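Local coordinates for packaging protein UL32 (Human herpesvirus 8 type M, PDB 6XF9) that forms a zinc-binding pentameric ring required for herpesviral packaging and probably steers newly made capsids to nuclear replication compartments for genome cleavage and packaging, at residues 277-281 against 282-286; 313-316 against 317-321; 344-348 against 349-353; 416-419 against 420-424. All blocks are in the same frame, centred on the assembly; numbering follows the deposited sequence.

Contact 1 of 4, residues 277-281 against 282-286; sequences PCLMH and PTLGL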
# COMPACT_ATOMS: atom_id res chain seq x y z
N PRO D 277 33.19 -12.51 -29.59
CA PRO D 277 32.11 -13.47 -29.86
C PRO D 277 31.20 -13.59 -28.65
O PRO D 277 30.92 -14.68 -28.16
CB PRO D 277 32.88 -14.76 -30.16
CG PRO D 277 34.12 -14.64 -29.34
CD PRO D 277 34.43 -13.17 -29.17
N CYS D 278 30.74 -12.43 -28.16
CA CYS D 278 30.02 -12.36 -26.89
C CYS D 278 28.65 -13.02 -26.95
O CYS D 278 28.06 -13.25 -25.89
CB CYS D 278 29.87 -10.90 -26.45
SG CYS D 278 28.99 -9.84 -27.63
N LEU D 279 28.15 -13.35 -28.14
CA LEU D 279 26.89 -14.07 -28.25
C LEU D 279 27.05 -15.54 -27.91
O LEU D 279 26.10 -16.31 -28.10
CB LEU D 279 26.30 -13.91 -29.65
CG LEU D 279 25.91 -12.48 -30.01
CD1 LEU D 279 25.40 -12.37 -31.44
CD2 LEU D 279 24.87 -11.96 -29.04
N MET D 280 28.24 -15.94 -27.45
CA MET D 280 28.47 -17.26 -26.87
C MET D 280 28.64 -17.23 -25.35
O MET D 280 28.85 -18.29 -24.75
CB MET D 280 29.71 -17.90 -27.49
CG MET D 280 29.51 -18.42 -28.87
SD MET D 280 31.11 -18.79 -29.58
CE MET D 280 31.51 -20.34 -28.79
N HIS D 281 28.54 -16.08 -24.74
CA HIS D 281 28.68 -15.77 -23.33
C HIS D 281 27.30 -15.55 -22.72
O HIS D 281 26.36 -15.17 -23.44
CB HIS D 281 29.52 -14.49 -23.17
CG HIS D 281 30.02 -14.29 -21.78
ND1 HIS D 281 29.24 -13.76 -20.78
CD2 HIS D 281 31.24 -14.52 -21.23
CE1 HIS D 281 29.94 -13.71 -19.66
NE2 HIS D 281 31.16 -14.16 -19.91
N PRO D 282 27.10 -15.79 -21.42
CA PRO D 282 25.75 -15.63 -20.84
C PRO D 282 25.15 -14.22 -20.95
O PRO D 282 23.92 -14.09 -20.99
CB PRO D 282 25.95 -16.05 -19.38
CG PRO D 282 27.46 -16.33 -19.21
CD PRO D 282 27.95 -16.64 -20.58
N THR D 283 25.95 -13.16 -20.95
CA THR D 283 25.39 -11.81 -20.93
C THR D 283 25.16 -11.21 -22.32
O THR D 283 24.63 -10.10 -22.42
CB THR D 283 26.30 -10.89 -20.11
OG1 THR D 283 27.49 -10.67 -20.86
CG2 THR D 283 26.68 -11.55 -18.80
N LEU D 284 25.56 -11.90 -23.39
CA LEU D 284 25.22 -11.49 -24.76
C LEU D 284 25.72 -10.08 -25.09
O LEU D 284 25.06 -9.33 -25.82
CB LEU D 284 23.71 -11.59 -24.99
CG LEU D 284 23.23 -13.04 -24.83
CD1 LEU D 284 21.74 -13.20 -25.11
CD2 LEU D 284 24.06 -13.91 -25.73
N GLY D 285 26.86 -9.69 -24.55
CA GLY D 285 27.44 -8.40 -24.85
C GLY D 285 28.62 -8.14 -23.94
O GLY D 285 28.84 -8.84 -22.95
N LEU D 286 29.42 -7.17 -24.31
CA LEU D 286 30.53 -6.76 -23.50
C LEU D 286 30.39 -5.29 -23.14
O LEU D 286 30.62 -4.46 -23.94
CB LEU D 286 31.81 -7.00 -24.26
CG LEU D 286 33.07 -6.58 -23.58
CD1 LEU D 286 33.08 -7.20 -22.25
CD2 LEU D 286 34.23 -7.11 -24.30
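H281 and L284 span a type I beta turn, closed by a weak bond from L284 N to H281 O (3.4 Å), which doubles the chain back so that L284 and G285 come alongside L279 and C278 of the preceding 3-10 turn. The H281 side chain folds over the start of the turn: with CG anti to the backbone N (chi1 -165°), the imidazole lies across the ring of P282 and presents ND1 to the next peptide. P282 CD sits over one face in a CH-pi contact, 3.5 Å from the ring centroid and displaced toward the rim. In the plane of the imidazole, at its edge, T283 N points almost straight at H281 ND1 (3.3 Å, 173° at the hydrogen), a long, weak bond that is well aligned and would favour this rotation of the ring. T283 OG1 makes a weak bond to G285 O within its own segment.

Beyond the turn the packing is by sulfur, backbone and methyl groups. C278 SG rests against the backbone of G285, 3.5 Å from its CA, while L284 CA approaches C278 O in a CA-H...O contact of the same length. The L279 and L284 side chains cross at about a right angle, their CD2 methyls 3.9 Å apart. All the touching residues are buried; helices 14-22 and 89-106 pack against M280, and S294 bonds to G285 O. The H281 side chain lies about 6 Å from those of C296 and C299, so this proline-containing type I turn belongs to the buried surroundings of a zinc site of three cysteines and one histidine without supplying a ligand.

Contact 2 of 4, residues 313-316 against 317-321; sequences QTLQ and CEVMG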
# COMPACT_ATOMS: atom_id res chain seq x y z
N GLN D 313 40.63 -19.92 -5.20
CA GLN D 313 40.24 -20.21 -3.83
C GLN D 313 41.39 -20.00 -2.87
O GLN D 313 41.17 -19.69 -1.69
CB GLN D 313 39.66 -21.62 -3.65
CG GLN D 313 39.19 -21.84 -2.19
CD GLN D 313 38.14 -20.80 -1.70
OE1 GLN D 313 38.24 -20.27 -0.58
NE2 GLN D 313 37.09 -20.55 -2.54
N THR D 314 42.62 -20.25 -3.31
CA THR D 314 43.76 -19.95 -2.45
C THR D 314 43.99 -18.45 -2.34
O THR D 314 44.27 -17.94 -1.26
CB THR D 314 45.00 -20.66 -2.99
OG1 THR D 314 44.86 -22.07 -2.79
CG2 THR D 314 46.24 -20.16 -2.30
N LEU D 315 43.80 -17.72 -3.46
CA LEU D 315 43.85 -16.26 -3.44
C LEU D 315 42.77 -15.69 -2.52
O LEU D 315 43.02 -14.74 -1.76
CB LEU D 315 43.68 -15.72 -4.86
CG LEU D 315 43.60 -14.21 -5.07
CD1 LEU D 315 44.80 -13.47 -4.47
CD2 LEU D 315 43.43 -13.89 -6.55
N GLN D 316 41.56 -16.26 -2.55
CA GLN D 316 40.51 -15.79 -1.66
C GLN D 316 40.94 -15.89 -0.21
O GLN D 316 40.58 -15.03 0.61
CB GLN D 316 39.21 -16.56 -1.88
CG GLN D 316 38.06 -15.96 -1.10
CD GLN D 316 36.78 -16.72 -1.31
OE1 GLN D 316 36.78 -17.84 -1.84
NE2 GLN D 316 35.66 -16.07 -1.00
N CYS D 317 41.64 -16.99 0.15
CA CYS D 317 42.19 -17.13 1.50
C CYS D 317 43.29 -16.11 1.76
O CYS D 317 43.41 -15.59 2.87
CB CYS D 317 42.71 -18.56 1.72
SG CYS D 317 41.44 -19.85 1.48
N GLU D 318 44.13 -15.82 0.76
CA GLU D 318 45.17 -14.82 0.99
C GLU D 318 44.54 -13.46 1.23
O GLU D 318 44.96 -12.72 2.13
CB GLU D 318 46.13 -14.69 -0.20
CG GLU D 318 47.11 -15.83 -0.50
CD GLU D 318 48.26 -15.35 -1.42
OE1 GLU D 318 48.44 -15.88 -2.54
OE2 GLU D 318 48.92 -14.35 -1.07
N VAL D 319 43.51 -13.12 0.44
CA VAL D 319 42.85 -11.83 0.58
C VAL D 319 42.18 -11.71 1.95
O VAL D 319 42.30 -10.69 2.63
CB VAL D 319 41.86 -11.63 -0.58
CG1 VAL D 319 41.01 -10.41 -0.32
CG2 VAL D 319 42.60 -11.53 -1.91
N MET D 320 41.50 -12.77 2.39
CA MET D 320 40.84 -12.75 3.69
C MET D 320 41.85 -12.80 4.85
O MET D 320 41.76 -12.01 5.79
CB MET D 320 39.88 -13.93 3.77
CG MET D 320 38.75 -13.88 2.77
SD MET D 320 37.81 -12.36 2.92
CE MET D 320 36.47 -12.98 3.96
N GLY D 321 42.84 -13.70 4.77
CA GLY D 321 43.62 -14.08 5.94
C GLY D 321 44.93 -13.37 6.22
O GLY D 321 45.35 -13.31 7.38
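With C317 SG anti to its carbonyl carbon (chi1 -58°) and the Q313 chain bent at chi2 (57°), thiol and amide come together one helical turn apart. C317 SG lies over the preceding turn, 3.2 Å from Q313 O and 3.8 Å from Q313 OE1. The same bend carries Q313 NE2 to the extended side chain of Q316, where it makes a weak, strongly bent bond to Q316 OE1 (2.8 Å).

L315 and V319 meet on the buried side, with L315 CD1 3.9 Å from V319 CG2. That valine methyl also sits 3.2 Å from L315 O, beside the straight backbone bond from V319 N to the same oxygen (2.8 Å, 164° at the hydrogen). M320 CG lies similarly close to Q316 O, which accepts from M320 N.

E318 OE1 is hydrogen-bonded to Y345 OH, in the loop before helix 349-357. Helix 329-338 packs on L315 and V319, and F368 of helix 360-369 touches Q316, V319 and M320. The arrangement is the i to i+4 pattern of an amphipathic alpha-helix, here the last turns of helix 308-321, with its apolar side turned into the helical bundle near the third zinc site.

Contact 3 of 4, residues 344-348 against 349-353; sequences PYVSD and PLLRE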
# COMPACT_ATOMS: atom_id res chain seq x y z
N PRO D 344 52.55 -17.80 -5.68
CA PRO D 344 53.58 -18.78 -6.08
C PRO D 344 53.02 -20.18 -6.29
O PRO D 344 53.69 -21.01 -6.92
CB PRO D 344 54.59 -18.74 -4.93
CG PRO D 344 53.88 -18.06 -3.78
CD PRO D 344 52.53 -17.60 -4.22
N TYR D 345 51.82 -20.46 -5.76
CA TYR D 345 51.13 -21.74 -5.91
C TYR D 345 50.67 -22.01 -7.34
O TYR D 345 50.17 -23.10 -7.61
CB TYR D 345 49.91 -21.78 -4.98
CG TYR D 345 49.16 -20.45 -4.86
CD1 TYR D 345 48.14 -20.10 -5.75
CD2 TYR D 345 49.48 -19.56 -3.86
CE1 TYR D 345 47.47 -18.88 -5.64
CE2 TYR D 345 48.83 -18.35 -3.74
CZ TYR D 345 47.83 -18.01 -4.62
OH TYR D 345 47.19 -16.78 -4.46
N VAL D 346 50.80 -21.04 -8.24
CA VAL D 346 50.41 -21.24 -9.64
C VAL D 346 51.69 -21.52 -10.41
O VAL D 346 52.62 -20.71 -10.41
CB VAL D 346 49.68 -20.00 -10.20
CG1 VAL D 346 49.30 -20.22 -11.67
CG2 VAL D 346 48.45 -19.66 -9.37
N SER D 347 51.76 -22.70 -11.05
CA SER D 347 52.95 -23.04 -11.81
C SER D 347 52.96 -22.31 -13.14
O SER D 347 53.89 -21.56 -13.45
CB SER D 347 53.06 -24.56 -11.99
OG SER D 347 52.35 -25.01 -13.13
N ASP D 348 51.92 -22.54 -13.97
CA ASP D 348 51.80 -21.89 -15.27
C ASP D 348 51.90 -20.37 -15.12
O ASP D 348 50.99 -19.73 -14.59
CB ASP D 348 50.47 -22.23 -15.94
CG ASP D 348 50.39 -21.71 -17.37
OD1 ASP D 348 51.10 -20.73 -17.69
OD2 ASP D 348 49.56 -22.22 -18.16
N PRO D 349 52.98 -19.76 -15.62
CA PRO D 349 53.12 -18.30 -15.50
C PRO D 349 52.13 -17.51 -16.34
O PRO D 349 51.98 -16.31 -16.09
CB PRO D 349 54.56 -18.05 -15.93
CG PRO D 349 54.86 -19.17 -16.87
CD PRO D 349 54.10 -20.36 -16.37
N LEU D 350 51.49 -18.09 -17.36
CA LEU D 350 50.48 -17.33 -18.10
C LEU D 350 49.26 -17.06 -17.23
O LEU D 350 48.83 -15.91 -17.07
CB LEU D 350 50.08 -18.06 -19.38
CG LEU D 350 49.07 -17.30 -20.24
CD1 LEU D 350 49.64 -15.96 -20.69
CD2 LEU D 350 48.63 -18.10 -21.44
N LEU D 351 48.70 -18.11 -16.63
CA LEU D 351 47.56 -17.92 -15.74
C LEU D 351 47.91 -16.95 -14.63
O LEU D 351 47.15 -16.02 -14.34
CB LEU D 351 47.15 -19.25 -15.12
CG LEU D 351 46.04 -19.17 -14.08
CD1 LEU D 351 44.76 -18.70 -14.75
CD2 LEU D 351 45.85 -20.52 -13.42
N ARG D 352 49.09 -17.11 -14.05
CA ARG D 352 49.53 -16.22 -12.98
C ARG D 352 49.57 -14.77 -13.43
O ARG D 352 49.09 -13.88 -12.74
CB ARG D 352 50.88 -16.72 -12.47
CG ARG D 352 51.51 -16.00 -11.34
CD ARG D 352 52.84 -16.69 -11.16
NE ARG D 352 53.73 -16.03 -10.23
CZ ARG D 352 54.50 -16.68 -9.36
NH1 ARG D 352 55.31 -16.02 -8.54
NH2 ARG D 352 54.42 -18.01 -9.30
N GLU D 353 50.14 -14.52 -14.61
CA GLU D 353 50.22 -13.14 -15.10
C GLU D 353 48.86 -12.58 -15.48
O GLU D 353 48.63 -11.37 -15.34
CB GLU D 353 51.21 -13.05 -16.26
CG GLU D 353 51.37 -11.65 -16.82
CD GLU D 353 52.53 -11.55 -17.79
OE1 GLU D 353 53.11 -12.62 -18.11
OE2 GLU D 353 52.83 -10.42 -18.24
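D348 and L350 form the compact end of this contact, where the chain enters helix 349-357. D348 CG stands anti to the backbone N (chi1 -173°), which brings the carboxylate to the start of the first turn; OD1 accepts from L350 N at 2.7 Å, meeting it on the anti side and 33° out of the carboxylate plane. The L350 CB methylene is close by, 3.3 Å from D348 OD1. The main chain adds a fairly straight bond from R352 N to D348 O (3.3 Å, 167° at the hydrogen). Just inside, V346 CG1 fits between two helix residues, touching L351 CD2 and R352 CB, each at 3.9 Å. The V346 and L351 side chains cross at about a right angle; A311 packs on V346, and H305 lies against L351.

The other side is looser. R352 runs out extended from CG to NE over the loop, carrying its guanidinium to the exposed P344. R352 NH2 reaches V346 O in the plane of the group, at its edge, but the bond is long and weak (3.4 Å). The same nitrogen lies 3.4 Å from P344 CA, a plain packing contact. P349, in the first turn, is also exposed.

D348 is an N-cap, followed by P349: the proline, at N1, has no N-H and needs none, since OD1 accepts from L350 N at N2. OD2 is bound by H305, so the two oxygens have different partners, one in the helix and one outside it. A negative carboxylate here would be expected to interact favourably with the helix dipole, and the bond from H305 would tie this helix start to the loop ahead of helix 308-321.

Contact 4 of 4, residues 416-419 against 420-424; sequences EVVQ and TLVFL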
# COMPACT_ATOMS: atom_id res chain seq x y z
N GLU D 416 18.19 -25.17 -9.60
CA GLU D 416 17.65 -24.34 -10.68
C GLU D 416 17.05 -23.05 -10.14
O GLU D 416 17.03 -22.04 -10.85
CB GLU D 416 16.62 -25.13 -11.50
CG GLU D 416 16.45 -24.59 -12.93
CD GLU D 416 15.83 -25.62 -13.91
OE1 GLU D 416 15.32 -26.65 -13.43
OE2 GLU D 416 15.82 -25.38 -15.15
N VAL D 417 16.58 -23.05 -8.89
CA VAL D 417 16.08 -21.81 -8.27
C VAL D 417 17.19 -20.78 -8.21
O VAL D 417 17.08 -19.71 -8.81
CB VAL D 417 15.51 -22.09 -6.87
CG1 VAL D 417 15.27 -20.78 -6.14
CG2 VAL D 417 14.22 -22.87 -6.97
N VAL D 418 18.30 -21.11 -7.56
CA VAL D 418 19.42 -20.17 -7.49
C VAL D 418 19.95 -19.87 -8.89
O VAL D 418 20.28 -18.72 -9.20
CB VAL D 418 20.54 -20.73 -6.60
CG1 VAL D 418 21.79 -19.95 -6.82
CG2 VAL D 418 20.15 -20.63 -5.15
N GLN D 419 20.00 -20.87 -9.78
CA GLN D 419 20.42 -20.56 -11.14
C GLN D 419 19.51 -19.51 -11.76
O GLN D 419 19.97 -18.56 -12.39
CB GLN D 419 20.46 -21.83 -12.01
CG GLN D 419 21.15 -21.59 -13.37
CD GLN D 419 20.63 -22.52 -14.50
OE1 GLN D 419 19.53 -23.07 -14.44
NE2 GLN D 419 21.44 -22.68 -15.54
N THR D 420 18.19 -19.67 -11.58
CA THR D 420 17.26 -18.73 -12.21
C THR D 420 17.43 -17.32 -11.65
O THR D 420 17.45 -16.35 -12.41
CB THR D 420 15.82 -19.19 -12.04
OG1 THR D 420 15.64 -20.45 -12.71
CG2 THR D 420 14.87 -18.19 -12.64
N LEU D 421 17.55 -17.20 -10.33
CA LEU D 421 17.74 -15.88 -9.74
C LEU D 421 19.04 -15.25 -10.21
O LEU D 421 19.10 -14.03 -10.43
CB LEU D 421 17.70 -15.96 -8.22
CG LEU D 421 16.30 -16.24 -7.70
CD1 LEU D 421 16.37 -16.53 -6.24
CD2 LEU D 421 15.42 -15.04 -7.96
N VAL D 422 20.08 -16.04 -10.42
CA VAL D 422 21.33 -15.46 -10.90
C VAL D 422 21.13 -14.85 -12.28
O VAL D 422 21.65 -13.76 -12.57
CB VAL D 422 22.44 -16.52 -10.88
CG1 VAL D 422 23.65 -16.04 -11.64
CG2 VAL D 422 22.78 -16.88 -9.44
N PHE D 423 20.37 -15.53 -13.15
CA PHE D 423 20.12 -14.99 -14.49
C PHE D 423 19.18 -13.80 -14.47
O PHE D 423 19.29 -12.91 -15.33
CB PHE D 423 19.57 -16.08 -15.39
CG PHE D 423 20.63 -16.90 -16.01
CD1 PHE D 423 21.40 -16.37 -17.02
CD2 PHE D 423 20.94 -18.14 -15.52
CE1 PHE D 423 22.43 -17.09 -17.57
CE2 PHE D 423 21.98 -18.87 -16.07
CZ PHE D 423 22.72 -18.34 -17.10
N LEU D 424 18.21 -13.79 -13.56
CA LEU D 424 17.38 -12.61 -13.39
C LEU D 424 18.22 -11.40 -12.99
O LEU D 424 18.13 -10.33 -13.61
CB LEU D 424 16.29 -12.92 -12.36
CG LEU D 424 14.98 -13.47 -12.99
CD1 LEU D 424 15.20 -14.57 -14.02
CD2 LEU D 424 14.04 -13.97 -11.92
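E416 O is gripped twice by T420, from opposite faces of its carbonyl plane: by the backbone N at 2.7 Å and by the hydroxyl OG1 at 2.8 Å. The threonine places its hydroxyl for this by setting OG1 anti to the carbonyl carbon (chi1 -63°), back toward the preceding turn. The polar hydroxyl of a buried residue is thus satisfied within the helix itself.

Elsewhere on the helix, Q419 and F423 lie side by side and point the same way. The ring turns its edge to the glutamine, with Q419 CG in the ring plane 3.9 Å from F423 CE2, while amide and ring planes stand 76° apart. F423 CD2 also approaches Q419 O (3.3 Å), which accepts from F423 N. The amide end is held elsewhere, OE1 by K155 and NE2 by V133 O.

On another side of the helix, V418 CG1 meets V422 CG2 more loosely, at 4.2 Å, and V418 reaches H452, a ligand of the second zinc. Helix 416-430 starts directly after the zinc ligand C415: T420 and F423 face helix 145-164, whose K155 also pairs with E416, while V417 and L421 pack against helix 435-451.

How the contacts relate
All four contacts are local and follow one another in series along the chain. Contact 1 is a buried loop turn ahead of the hairpin 288-289/292-293; contact 2 ends helix 308-321, contact 3 begins helix 349-357, and contact 4 begins helix 416-430. Contacts 2 and 3 lie on the same side of the chain's centre, about 16 Å apart between centres, and are joined by Y345, which packs on T314. Contacts 1 and 4, 18 Å apart between centres, touch where P282 CB meets F423 CE1. Contacts 3 and 4 fall on opposite sides of the chain's centre, 33 Å apart between centres. Contacts 1 to 3 lie near the third zinc site, whereas contact 4 adjoins the second.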